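Local coordinates for protein O-phospho-L-seryl-tRNA:Cys-tRNA synthase (Methanocaldococcus jannaschii DSM 2661, PDB 5X6B) that probably converts O-phosphoseryl-tRNA(Cys) into Cys-tRNA(Cys), using a pyridoxal phosphate cofactor held on a lysine, at residues H131-E136 with E270-K275; T277-S280 with K286-E289. One frame throughout, in Å; residues are numbered along the deposited sequence.

Contact 1: H131-E136 with E270-K275; sequences HAICKE and EEFSDK
The Phe272 ring is the flat group that Ile133 meets, and Ile133 reaches it obliquely. Ile133 CD1 comes to 3.9 Å from Phe272 CD1, and the second branch follows, with Ile133 CG2 4.1 Å from Phe272 CE1, both methyls lying along the same CD1-CE1 flank of the ring. The side chains cross at about a right angle. Elsewhere round that ring, Phe248 meets it with planes at about 60°, and Pro225 and Asp247 touch the Phe272 side chain as well.

In Ile133, CG1 is turned beside the backbone N (chi1 -52°), which carries CD1 over to the other segment and leaves CG2 beside the carbonyl carbon. The same CD1 also packs against the root of a lysine, 3.8 Å from Lys275 CB, and so fills the angle between Phe272 and Lys275. At Ala132 the fit is mutual: its carbonyl O lies 3.5 Å from Lys275 CB, while Ala132 CB lies 3.6 Å from Lys275 O. No hydrogen bond crosses between the segments; the join is made by van der Waals packing at the surface, with a total of 201 Å² buried.

Phe272 sits at the N-cap position of helix 273-276, and within this turn Ser273 N bonds to Glu270 O at 3.1 Å. The turn follows directly on strand 264-268, which lies between 115-119 and 248-252 in the mixed seven-stranded sheet and runs antiparallel to both, an arrangement consistent with the large domain of fold-type I pyridoxal phosphate enzymes. On the other side, Ala132 closes helix 122-132 and Ile133 begins the loop leading to strand 139-143.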
ATOM      1  N   HIS B 131      -6.974 -11.529  22.596  1.00 70.85           N
ATOM      2  CA  HIS B 131      -6.215 -12.768  22.663  1.00 64.39           C
ATOM      3  C   HIS B 131      -5.077 -12.680  23.674  1.00 69.24           C
ATOM      4  O   HIS B 131      -4.673 -13.689  24.252  1.00 86.63           O
ATOM      5  CB  HIS B 131      -5.669 -13.118  21.278  1.00 67.36           C
ATOM      6  CG  HIS B 131      -5.015 -14.462  21.202  1.00 69.34           C
ATOM      7  ND1 HIS B 131      -3.665 -14.642  21.414  1.00 66.84           N
ATOM      8  CD2 HIS B 131      -5.523 -15.685  20.932  1.00 49.47           C
ATOM      9  CE1 HIS B 131      -3.371 -15.924  21.284  1.00 62.29           C
ATOM     10  NE2 HIS B 131      -4.481 -16.579  20.992  1.00 63.43           N
ATOM     11  N   ALA B 132      -4.573 -11.470  23.894  1.00 71.55           N
ATOM     12  CA  ALA B 132      -3.389 -11.276  24.725  1.00 75.26           C
ATOM     13  C   ALA B 132      -3.690 -10.637  26.082  1.00 80.02           C
ATOM     14  O   ALA B 132      -2.822 -10.591  26.954  1.00 81.71           O
ATOM     15  CB  ALA B 132      -2.370 -10.436  23.980  1.00 62.61           C
ATOM     16  N   ILE B 133      -4.908 -10.135  26.258  1.00 77.92           N
ATOM     17  CA  ILE B 133      -5.277  -9.475  27.508  1.00 76.37           C
ATOM     18  C   ILE B 133      -6.309 -10.302  28.260  1.00 65.40           C
ATOM     19  O   ILE B 133      -6.129 -10.623  29.430  1.00 69.24           O
ATOM     20  CB  ILE B 133      -5.832  -8.056  27.263  1.00 74.33           C
ATOM     21  CG1 ILE B 133      -4.857  -7.248  26.403  1.00 65.34           C
ATOM     22  CG2 ILE B 133      -6.114  -7.349  28.580  1.00 65.41           C
ATOM     23  CD1 ILE B 133      -3.460  -7.157  26.983  1.00 70.39           C
ATOM     24  N   CYS B 134      -7.388 -10.650  27.570  1.00 61.98           N
ATOM     25  CA  CYS B 134      -8.406 -11.514  28.139  1.00 69.41           C
ATOM     26  C   CYS B 134      -7.923 -12.955  28.220  1.00 77.61           C
ATOM     27  O   CYS B 134      -7.094 -13.389  27.421  1.00 73.82           O
ATOM     28  CB  CYS B 134      -9.688 -11.443  27.312  1.00 62.27           C
ATOM     29  SG  CYS B 134     -10.258  -9.764  27.008  1.00 78.52           S
ATOM     30  N   LYS B 135      -8.440 -13.687  29.201  1.00 85.97           N
ATOM     31  CA  LYS B 135      -8.235 -15.125  29.271  1.00 62.70           C
ATOM     32  C   LYS B 135      -9.510 -15.798  28.774  1.00 71.76           C
ATOM     33  O   LYS B 135     -10.593 -15.232  28.903  1.00 71.90           O
ATOM     34  CB  LYS B 135      -7.881 -15.562  30.694  1.00 73.05           C
ATOM     35  CG  LYS B 135      -6.419 -15.971  30.869  1.00 79.66           C
ATOM     36  CD  LYS B 135      -5.928 -16.812  29.689  1.00 90.99           C
ATOM     37  CE  LYS B 135      -4.505 -17.319  29.904  1.00 94.98           C
ATOM     38  NZ  LYS B 135      -3.488 -16.241  29.743  1.00 98.88           N
ATOM     39  N   GLU B 136      -9.380 -16.990  28.192  1.00 74.01           N
ATOM     40  CA  GLU B 136     -10.505 -17.633  27.509  1.00 74.45           C
ATOM     41  C   GLU B 136     -11.719 -17.810  28.417  1.00 81.13           C
ATOM     42  O   GLU B 136     -11.590 -18.176  29.585  1.00 83.68           O
ATOM     43  CB  GLU B 136     -10.086 -18.993  26.932  1.00 92.21           C
ATOM     44  CG  GLU B 136      -8.901 -19.662  27.623  1.00105.66           C
ATOM     45  CD  GLU B 136      -8.352 -20.838  26.821  1.00115.28           C
ATOM     46  OE1 GLU B 136      -9.028 -21.274  25.865  1.00110.23           O
ATOM     47  OE2 GLU B 136      -7.249 -21.327  27.142  1.00111.93           O
ATOM     48  N   GLU B 270       1.433   1.945  28.068  1.00 70.84           N
ATOM     49  CA  GLU B 270       2.614   1.216  28.527  1.00 72.49           C
ATOM     50  C   GLU B 270       2.248   0.078  29.480  1.00 79.47           C
ATOM     51  O   GLU B 270       2.931  -0.946  29.532  1.00 88.10           O
ATOM     52  CB  GLU B 270       3.597   2.174  29.208  1.00 62.47           C
ATOM     53  CG  GLU B 270       4.849   1.511  29.783  1.00 87.30           C
ATOM     54  CD  GLU B 270       5.786   0.965  28.714  1.00 94.72           C
ATOM     55  OE1 GLU B 270       5.576   1.262  27.519  1.00115.90           O
ATOM     56  OE2 GLU B 270       6.739   0.239  29.071  1.00 87.60           O
ATOM     57  N   GLU B 271       1.158   0.263  30.219  1.00 72.57           N
ATOM     58  CA  GLU B 271       0.685  -0.723  31.184  1.00 81.38           C
ATOM     59  C   GLU B 271       0.443  -2.085  30.539  1.00 76.70           C
ATOM     60  O   GLU B 271       0.730  -3.120  31.136  1.00 83.38           O
ATOM     61  CB  GLU B 271      -0.597  -0.222  31.858  1.00 82.47           C
ATOM     62  CG  GLU B 271      -1.175  -1.162  32.902  1.00 84.09           C
ATOM     63  CD  GLU B 271      -2.456  -0.629  33.521  1.00 90.38           C
ATOM     64  OE1 GLU B 271      -2.863   0.496  33.167  1.00109.91           O
ATOM     65  OE2 GLU B 271      -3.057  -1.334  34.358  1.00 82.79           O
ATOM     66  N   PHE B 272      -0.070  -2.082  29.314  1.00 74.75           N
ATOM     67  CA  PHE B 272      -0.385  -3.327  28.622  1.00 74.20           C
ATOM     68  C   PHE B 272       0.631  -3.673  27.534  1.00 66.53           C
ATOM     69  O   PHE B 272       0.389  -4.561  26.717  1.00 70.83           O
ATOM     70  CB  PHE B 272      -1.779  -3.254  28.001  1.00 68.30           C
ATOM     71  CG  PHE B 272      -2.884  -3.100  28.999  1.00 59.35           C
ATOM     72  CD1 PHE B 272      -3.523  -4.211  29.520  1.00 80.84           C
ATOM     73  CD2 PHE B 272      -3.295  -1.842  29.408  1.00 66.49           C
ATOM     74  CE1 PHE B 272      -4.553  -4.070  30.437  1.00 83.23           C
ATOM     75  CE2 PHE B 272      -4.319  -1.693  30.322  1.00 74.15           C
ATOM     76  CZ  PHE B 272      -4.950  -2.809  30.839  1.00 79.16           C
ATOM     77  N   SER B 273       1.760  -2.974  27.525  1.00 64.94           N
ATOM     78  CA  SER B 273       2.781  -3.183  26.501  1.00 71.42           C
ATOM     79  C   SER B 273       3.342  -4.606  26.527  1.00 77.91           C
ATOM     80  O   SER B 273       3.496  -5.240  25.482  1.00 71.79           O
ATOM     81  CB  SER B 273       3.914  -2.169  26.674  1.00 75.84           C
ATOM     82  OG  SER B 273       4.926  -2.362  25.702  1.00 90.94           O
ATOM     83  N   ASP B 274       3.626  -5.104  27.728  1.00 87.90           N
ATOM     84  CA  ASP B 274       4.276  -6.403  27.908  1.00 73.60           C
ATOM     85  C   ASP B 274       3.488  -7.573  27.324  1.00 75.78           C
ATOM     86  O   ASP B 274       4.071  -8.572  26.905  1.00 87.01           O
ATOM     87  CB  ASP B 274       4.529  -6.662  29.395  1.00 75.43           C
ATOM     88  CG  ASP B 274       5.583  -5.740  29.979  1.00 99.84           C
ATOM     89  OD1 ASP B 274       6.350  -5.136  29.198  1.00 88.11           O
ATOM     90  OD2 ASP B 274       5.648  -5.630  31.223  1.00110.96           O
ATOM     91  N   LYS B 275       2.167  -7.456  27.303  1.00 68.13           N
ATOM     92  CA  LYS B 275       1.335  -8.540  26.797  1.00 72.52           C
ATOM     93  C   LYS B 275       1.084  -8.404  25.299  1.00 76.76           C
ATOM     94  O   LYS B 275       1.041  -9.399  24.577  1.00 75.29           O
ATOM     95  CB  LYS B 275       0.010  -8.588  27.558  1.00 73.14           C
ATOM     96  CG  LYS B 275       0.126  -8.115  28.995  1.00 77.44           C
ATOM     97  CD  LYS B 275      -0.803  -8.893  29.913  1.00 95.87           C
ATOM     98  CE  LYS B 275      -0.568  -8.521  31.370  1.00 92.94           C
ATOM     99  NZ  LYS B 275      -1.845  -8.391  32.123  1.00 92.47           N
TER

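Contact 2: T277-S280 with K286-E289; sequences TKTS and KEIE. With nucleotides of chain E.
Residues 277-280 and 286-289 run antiparallel as the two arms of a hairpin-like loop, joined by a single beta bridge and not by regular strands. Thr279 and Glu287 form its non-hydrogen-bonded pair, their CA atoms 4.1 Å apart, and one nearly straight bond flanks them on each side: Ile288 N to Lys278 O at 2.9 Å, and Ser280 N to Lys286 O at 2.8 Å. The accepting carbonyls also face the neighbouring CA-H groups, Glu287 CA with Lys278 O and Thr279 CA with Lys286 O.

Ile288 gives the apolar part of the join. Its CG1 lies 3.5 Å from Ser280 N, and CD1 continues past the carbonyl of Thr279 to meet the extended aliphatic chain of Lys278, with Ile288 CD1 3.9 Å from Lys278 CG. Glu287 runs beside Thr277, the two side chains pointing the same way, and OE2 of Glu287 is 3.5 Å from Thr277 CB. That carboxylate is not left to a methyl-bearing neighbour alone, since OE2 makes a salt bridge to Arg117 on strand 115-119; the hydroxyl of Thr277 bonds back to Ser273 O.

Across the dimer contact, Ser280 OG bonds to Glu155 of the second subunit, and Val152 of that subunit packs on the same serine. Lys286 leaves the hairpin altogether: bends at chi2 and chi4 (-59° and 54°) set the course of its chain toward A75 of chain E, a nucleotide of what is probably the tRNA substrate, and Tyr148 of the second subunit makes a cation-pi contact with Lys286. At the end of that chain, NZ of Lys286 is hydrogen-bonded to O2' and, at 3.1 Å, to O3' of A75 of chain E.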
ATOM      1  N   THR B 277       3.114  -6.648  23.146  1.00 61.16           N
ATOM      2  CA  THR B 277       4.410  -6.790  22.498  1.00 66.48           C
ATOM      3  C   THR B 277       5.201  -7.983  23.035  1.00 78.03           C
ATOM      4  O   THR B 277       6.432  -8.005  22.958  1.00 77.86           O
ATOM      5  CB  THR B 277       5.262  -5.511  22.665  1.00 63.43           C
ATOM      6  OG1 THR B 277       5.575  -5.314  24.050  1.00 75.75           O
ATOM      7  CG2 THR B 277       4.513  -4.289  22.129  1.00 54.70           C
ATOM      8  N   LYS B 278       4.495  -8.970  23.581  1.00 76.45           N
ATOM      9  CA  LYS B 278       5.154 -10.164  24.100  1.00 77.09           C
ATOM     10  C   LYS B 278       5.875 -10.887  22.971  1.00 83.26           C
ATOM     11  O   LYS B 278       5.319 -11.096  21.891  1.00 73.77           O
ATOM     12  CB  LYS B 278       4.158 -11.103  24.780  1.00 66.92           C
ATOM     13  CG  LYS B 278       4.685 -12.520  24.946  1.00 74.08           C
ATOM     14  CD  LYS B 278       3.819 -13.337  25.883  1.00 83.64           C
ATOM     15  CE  LYS B 278       4.367 -14.745  26.041  1.00 91.26           C
ATOM     16  NZ  LYS B 278       3.354 -15.668  26.624  1.00 87.01           N
ATOM     17  N   THR B 279       7.120 -11.265  23.228  1.00 83.82           N
ATOM     18  CA  THR B 279       7.969 -11.825  22.192  1.00 81.87           C
ATOM     19  C   THR B 279       7.951 -13.353  22.183  1.00 85.25           C
ATOM     20  O   THR B 279       7.609 -13.988  23.182  1.00 81.77           O
ATOM     21  CB  THR B 279       9.411 -11.328  22.358  1.00 75.86           C
ATOM     22  OG1 THR B 279       9.906 -11.709  23.648  1.00 93.77           O
ATOM     23  CG2 THR B 279       9.449  -9.817  22.252  1.00 77.18           C
ATOM     24  N   SER B 280       8.296 -13.934  21.037  1.00 83.07           N
ATOM     25  CA  SER B 280       8.490 -15.375  20.942  1.00 84.18           C
ATOM     26  C   SER B 280       9.692 -15.768  21.790  1.00 85.97           C
ATOM     27  O   SER B 280      10.638 -14.993  21.939  1.00 75.21           O
ATOM     28  CB  SER B 280       8.690 -15.809  19.488  1.00 70.39           C
ATOM     29  OG  SER B 280       9.009 -17.186  19.407  1.00 71.32           O
ATOM     30  N   LYS B 286      10.998 -11.157  17.769  1.00 67.81           N
ATOM     31  CA  LYS B 286       9.713 -11.251  17.081  1.00 73.02           C
ATOM     32  C   LYS B 286       8.524 -11.274  18.042  1.00 70.61           C
ATOM     33  O   LYS B 286       8.457 -12.108  18.944  1.00 81.65           O
ATOM     34  CB  LYS B 286       9.696 -12.494  16.190  1.00 76.45           C
ATOM     35  CG  LYS B 286      10.805 -12.502  15.144  1.00 76.22           C
ATOM     36  CD  LYS B 286      10.709 -11.279  14.241  1.00 86.95           C
ATOM     37  CE  LYS B 286      11.903 -11.170  13.309  1.00 81.44           C
ATOM     38  NZ  LYS B 286      12.113 -12.420  12.532  1.00 92.35           N
ATOM     39  N   GLU B 287       7.587 -10.351  17.843  1.00 72.27           N
ATOM     40  CA  GLU B 287       6.409 -10.253  18.700  1.00 59.77           C
ATOM     41  C   GLU B 287       5.320 -11.214  18.233  1.00 68.65           C
ATOM     42  O   GLU B 287       4.960 -11.238  17.058  1.00 70.72           O
ATOM     43  CB  GLU B 287       5.884  -8.817  18.732  1.00 67.65           C
ATOM     44  CG  GLU B 287       6.880  -7.816  19.305  1.00 83.18           C
ATOM     45  CD  GLU B 287       6.386  -6.381  19.241  1.00 78.10           C
ATOM     46  OE1 GLU B 287       5.280  -6.148  18.705  1.00 75.66           O
ATOM     47  OE2 GLU B 287       7.106  -5.484  19.728  1.00 71.17           O
ATOM     48  N   ILE B 288       4.798 -11.994  19.175  1.00 59.11           N
ATOM     49  CA  ILE B 288       3.913 -13.115  18.881  1.00 51.42           C
ATOM     50  C   ILE B 288       2.592 -12.714  18.238  1.00 57.09           C
ATOM     51  O   ILE B 288       2.129 -13.371  17.303  1.00 65.18           O
ATOM     52  CB  ILE B 288       3.601 -13.914  20.168  1.00 69.79           C
ATOM     53  CG1 ILE B 288       4.889 -14.441  20.795  1.00 69.50           C
ATOM     54  CG2 ILE B 288       2.657 -15.067  19.880  1.00 49.95           C
ATOM     55  CD1 ILE B 288       4.670 -15.136  22.107  1.00 60.63           C
ATOM     56  N   GLU B 289       1.975 -11.650  18.741  1.00 61.02           N
ATOM     57  CA  GLU B 289       0.673 -11.233  18.227  1.00 72.33           C
ATOM     58  C   GLU B 289       0.790 -10.633  16.821  1.00 66.41           C
ATOM     59  O   GLU B 289      -0.186 -10.588  16.074  1.00 70.16           O
ATOM     60  CB  GLU B 289       0.013 -10.236  19.183  1.00 82.04           C
ATOM     61  CG  GLU B 289      -0.313 -10.801  20.571  1.00 73.17           C
ATOM     62  CD  GLU B 289      -1.381 -11.886  20.545  1.00 73.31           C
ATOM     63  OE1 GLU B 289      -2.159 -11.942  19.569  1.00 77.57           O
ATOM     64  OE2 GLU B 289      -1.451 -12.680  21.511  1.00 75.87           O
TER
ATOM     65  P     A E  75      19.694 -14.171  13.715  1.00188.42           P
ATOM     66  OP1   A E  75      19.987 -13.548  15.030  1.00176.83           O
ATOM     67  OP2   A E  75      19.592 -15.648  13.616  1.00175.87           O
ATOM     68  O5'   A E  75      18.331 -13.547  13.167  1.00176.22           O
ATOM     69  C5'   A E  75      18.284 -12.809  11.947  1.00170.03           C
ATOM     70  C4'   A E  75      17.009 -13.067  11.170  1.00169.39           C
ATOM     71  O4'   A E  75      16.935 -14.478  10.820  1.00169.89           O
ATOM     72  C3'   A E  75      15.704 -12.739  11.896  1.00160.48           C
ATOM     73  O3'   A E  75      14.741 -12.264  10.953  1.00140.36           O
ATOM     74  C2'   A E  75      15.267 -14.101  12.429  1.00139.79           C
ATOM     75  O2'   A E  75      13.882 -14.226  12.677  1.00109.50           O
ATOM     76  C1'   A E  75      15.726 -15.030  11.308  1.00154.46           C
ATOM     77  N9    A E  75      15.986 -16.408  11.743  1.00141.97           N
ATOM     78  C8    A E  75      16.870 -16.837  12.702  1.00141.96           C
ATOM     79  N7    A E  75      16.881 -18.138  12.870  1.00129.12           N
ATOM     80  C5    A E  75      15.940 -18.601  11.958  1.00123.78           C
ATOM     81  C6    A E  75      15.479 -19.894  11.640  1.00118.42           C
ATOM     82  N6    A E  75      15.919 -21.012  12.229  1.00102.15           N
ATOM     83  N1    A E  75      14.533 -20.004  10.682  1.00116.01           N
ATOM     84  C2    A E  75      14.087 -18.889  10.086  1.00104.14           C
ATOM     85  N3    A E  75      14.440 -17.623  10.299  1.00111.24           N
ATOM     86  C4    A E  75      15.383 -17.545  11.256  1.00124.65           C
TER

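Along the chain, the end of helix 122-132 opens contact 1, which closes at the turn into helix 273-276, with 133 residues between its segments. Six of the seven strands of the mixed sheet lie inside that long loop. Contact 2 follows in series, neither nested nor crossed with it, and closes a loop of just five residues between helices 273-276 and 298-305. The two meet directly: Glu289 OE2, from the second arm of contact 2, lies 3.0 Å from His131 ND1 in a probable hydrogen bond and also packs on Ala132. Helix 122-132 is thereby tied to both, and Arg156 of the second subunit reaches His131 and Glu289 alike.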